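Local coordinates for lasso peptide isopeptidase AtxE2 (Asticcacaulis excentricus, PDB 5TXE), which hydrolyses the isopeptide bond of the lasso peptides astexin-2 and astexin-3, opening these threaded substrates into linear peptides, at residues A[231-236]-A[246-251]. The protein carries 1 engineered substitution. Residues are numbered along the deposited sequence; the frame is centred on the assembly and turned at random.
Sequences YQVLDL and PTEVAR
Tyr231 lays one face of its ring against Val249, in the first turn of the helix that starts at Pro246. The CG1 methyl sits over the middle of the ring, 4.0 Å from its centroid and only 8° off the ring normal, a CH-pi contact. The other methyl, CG2, settles nearer the root of the side chain, 3.9 Å from Tyr231 CG. Tyrosine suits this partly exposed place because its flat ring offers a broad apolar surface, while its OH reaches a weak hydrogen bond with Arg253 farther along the helix. A beta-branched valine matches it: CG1, anti to the backbone N (chi1 166°), is set over the ring and CG2 by its root. With Tyr231 replaced by an alanine, the CG1 methyl would probably lose its aromatic cover, CG2 would keep at most its contact with CB, and Arg253 would lose its weak phenol partner.

Two residues on, Val233 again faces the helix, as strand alternation dictates. Its CG2 comes within 3.9 Å of Glu248 OE1, the two side chains crossing at about a right angle. This is van der Waals contact with the glutamate's end, whose polar needs are met elsewhere: OE2 forms a salt bridge with Arg242, and OE1 accepts a hydrogen bond from the backbone N of Thr245.

The strand 230-235 pairs with 183-188 and 240-243 in a four-stranded antiparallel sheet, and the chain leaves 240-243 almost directly into the helix. The arrangement is a beta-hairpin followed by a short helix that folds back against the sheet, in a propeller-type blade as in the prolyl oligopeptidase family.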
ATOM      1  N   TYR A 231      28.335  -0.664  -8.951  1.00 36.62           N
ATOM      2  CA  TYR A 231      28.608   0.201  -7.776  1.00 33.03           C
ATOM      3  C   TYR A 231      29.710   1.132  -8.161  1.00 35.30           C
ATOM      4  O   TYR A 231      30.653   0.702  -8.780  1.00 39.14           O
ATOM      5  CB  TYR A 231      29.042  -0.626  -6.576  1.00 32.21           C
ATOM      6  CG  TYR A 231      27.989  -1.626  -6.255  1.00 34.86           C
ATOM      7  CD1 TYR A 231      26.921  -1.271  -5.447  1.00 35.55           C
ATOM      8  CD2 TYR A 231      28.027  -2.939  -6.790  1.00 34.65           C
ATOM      9  CE1 TYR A 231      25.901  -2.177  -5.189  1.00 37.48           C
ATOM     10  CE2 TYR A 231      27.004  -3.853  -6.537  1.00 33.43           C
ATOM     11  CZ  TYR A 231      25.952  -3.463  -5.721  1.00 35.04           C
ATOM     12  OH  TYR A 231      24.902  -4.289  -5.414  1.00 36.05           O
ATOM     13  N   GLN A 232      29.604   2.401  -7.795  1.00 34.94           N
ATOM     14  CA  GLN A 232      30.651   3.377  -8.067  1.00 34.99           C
ATOM     15  C   GLN A 232      30.772   4.292  -6.872  1.00 30.22           C
ATOM     16  O   GLN A 232      29.824   4.430  -6.086  1.00 29.94           O
ATOM     17  CB  GLN A 232      30.296   4.253  -9.290  1.00 41.43           C
ATOM     18  CG  GLN A 232      30.180   3.611 -10.664  1.00 50.63           C
ATOM     19  CD  GLN A 232      31.457   3.722 -11.474  1.00 56.44           C
ATOM     20  OE1 GLN A 232      31.791   4.768 -12.044  1.00 64.50           O
ATOM     21  NE2 GLN A 232      32.157   2.632 -11.553  1.00 61.67           N
ATOM     22  N   VAL A 233      31.922   4.945  -6.748  1.00 29.64           N
ATOM     23  CA  VAL A 233      32.175   5.856  -5.647  1.00 31.93           C
ATOM     24  C   VAL A 233      32.550   7.198  -6.199  1.00 33.16           C
ATOM     25  O   VAL A 233      33.374   7.286  -7.107  1.00 33.88           O
ATOM     26  CB  VAL A 233      33.344   5.368  -4.767  1.00 35.48           C
ATOM     27  CG1 VAL A 233      33.619   6.368  -3.657  1.00 36.11           C
ATOM     28  CG2 VAL A 233      32.982   4.028  -4.156  1.00 36.74           C
ATOM     29  N   LEU A 234      31.966   8.240  -5.616  1.00 34.31           N
ATOM     30  CA  LEU A 234      32.247   9.572  -6.001  1.00 38.64           C
ATOM     31  C   LEU A 234      32.866  10.318  -4.850  1.00 41.23           C
ATOM     32  O   LEU A 234      32.282  10.393  -3.785  1.00 35.30           O
ATOM     33  CB  LEU A 234      30.956  10.304  -6.420  1.00 40.06           C
ATOM     34  CG  LEU A 234      31.251  11.778  -6.724  1.00 42.73           C
ATOM     35  CD1 LEU A 234      31.569  11.965  -8.175  1.00 43.35           C
ATOM     36  CD2 LEU A 234      30.104  12.706  -6.339  1.00 48.81           C
ATOM     37  N   ASP A 235      34.017  10.944  -5.099  1.00 49.37           N
ATOM     38  CA  ASP A 235      34.640  11.878  -4.137  1.00 50.61           C
ATOM     39  C   ASP A 235      34.108  13.270  -4.415  1.00 46.30           C
ATOM     40  O   ASP A 235      34.401  13.846  -5.429  1.00 47.04           O
ATOM     41  CB  ASP A 235      36.169  11.827  -4.320  1.00 58.34           C
ATOM     42  CG  ASP A 235      36.956  12.744  -3.342  1.00 62.26           C
ATOM     43  OD1 ASP A 235      36.389  13.628  -2.617  1.00 57.84           O
ATOM     44  OD2 ASP A 235      38.187  12.549  -3.341  1.00 66.23           O
ATOM     45  N   LEU A 236      33.319  13.811  -3.514  1.00 51.28           N
ATOM     46  CA  LEU A 236      32.691  15.097  -3.747  1.00 51.27           C
ATOM     47  C   LEU A 236      33.665  16.254  -3.785  1.00 55.49           C
ATOM     48  O   LEU A 236      33.342  17.285  -4.298  1.00 53.13           O
ATOM     49  CB  LEU A 236      31.686  15.386  -2.654  1.00 50.58           C
ATOM     50  CG  LEU A 236      30.442  14.512  -2.630  1.00 52.22           C
ATOM     51  CD1 LEU A 236      29.719  14.704  -1.309  1.00 57.15           C
ATOM     52  CD2 LEU A 236      29.527  14.864  -3.767  1.00 55.45           C
ATOM     53  N   PRO A 246      34.985  -4.328  -2.428  1.00 61.07           N
ATOM     54  CA  PRO A 246      33.964  -5.272  -1.886  1.00 56.65           C
ATOM     55  C   PRO A 246      33.437  -4.922  -0.520  1.00 54.76           C
ATOM     56  O   PRO A 246      32.293  -5.165  -0.198  1.00 57.70           O
ATOM     57  CB  PRO A 246      34.711  -6.583  -1.852  1.00 60.13           C
ATOM     58  CG  PRO A 246      35.637  -6.475  -3.058  1.00 63.47           C
ATOM     59  CD  PRO A 246      36.137  -5.054  -2.987  1.00 64.03           C
ATOM     60  N   THR A 247      34.288  -4.308   0.260  1.00 53.94           N
ATOM     61  CA  THR A 247      33.957  -3.841   1.580  1.00 57.40           C
ATOM     62  C   THR A 247      32.963  -2.676   1.561  1.00 55.31           C
ATOM     63  O   THR A 247      31.946  -2.636   2.312  1.00 49.15           O
ATOM     64  CB  THR A 247      35.280  -3.301   2.206  1.00 64.71           C
ATOM     65  OG1 THR A 247      36.379  -4.121   1.756  1.00 62.92           O
ATOM     66  CG2 THR A 247      35.202  -3.223   3.725  1.00 63.29           C
ATOM     67  N   GLU A 248      33.315  -1.686   0.750  1.00 49.76           N
ATOM     68  CA  GLU A 248      32.423  -0.566   0.460  1.00 51.74           C
ATOM     69  C   GLU A 248      31.056  -0.999  -0.113  1.00 43.82           C
ATOM     70  O   GLU A 248      29.996  -0.526   0.313  1.00 40.50           O
ATOM     71  CB  GLU A 248      33.106   0.352  -0.531  1.00 49.83           C
ATOM     72  CG  GLU A 248      34.239   1.125   0.134  1.00 48.79           C
ATOM     73  CD  GLU A 248      35.098   1.820  -0.889  1.00 48.38           C
ATOM     74  OE1 GLU A 248      35.040   1.427  -2.070  1.00 48.17           O
ATOM     75  OE2 GLU A 248      35.806   2.763  -0.532  1.00 50.57           O
ATOM     76  N   VAL A 249      31.109  -1.919  -1.064  1.00 40.64           N
ATOM     77  CA  VAL A 249      29.936  -2.478  -1.649  1.00 44.21           C
ATOM     78  C   VAL A 249      29.033  -3.120  -0.606  1.00 49.63           C
ATOM     79  O   VAL A 249      27.829  -2.807  -0.560  1.00 50.28           O
ATOM     80  CB  VAL A 249      30.288  -3.517  -2.686  1.00 43.79           C
ATOM     81  CG1 VAL A 249      29.048  -4.331  -3.037  1.00 47.03           C
ATOM     82  CG2 VAL A 249      30.886  -2.866  -3.927  1.00 47.20           C
ATOM     83  N   ALA A 250      29.572  -4.007   0.223  1.00 49.13           N
ATOM     84  CA  ALA A 250      28.738  -4.567   1.296  1.00 52.37           C
ATOM     85  C   ALA A 250      28.137  -3.471   2.209  1.00 49.28           C
ATOM     86  O   ALA A 250      27.000  -3.596   2.650  1.00 51.94           O
ATOM     87  CB  ALA A 250      29.521  -5.599   2.078  1.00 59.58           C
ATOM     88  N   ARG A 251      28.845  -2.371   2.474  1.00 54.92           N
ATOM     89  CA  ARG A 251      28.217  -1.254   3.273  1.00 59.37           C
ATOM     90  C   ARG A 251      26.946  -0.670   2.604  1.00 57.84           C
ATOM     91  O   ARG A 251      26.120  -0.004   3.250  1.00 51.55           O
ATOM     92  CB  ARG A 251      29.187  -0.090   3.635  1.00 66.70           C
ATOM     93  CG  ARG A 251      29.259   0.179   5.150  1.00 76.24           C
ATOM     94  CD  ARG A 251      29.727   1.549   5.640  1.00 82.71           C
ATOM     95  NE  ARG A 251      31.077   1.900   5.190  1.00 88.68           N
ATOM     96  CZ  ARG A 251      31.648   3.090   5.420  1.00 85.83           C
ATOM     97  NH1 ARG A 251      30.983   4.043   6.084  1.00 81.81           N
ATOM     98  NH2 ARG A 251      32.880   3.339   4.974  1.00 72.60           N
TER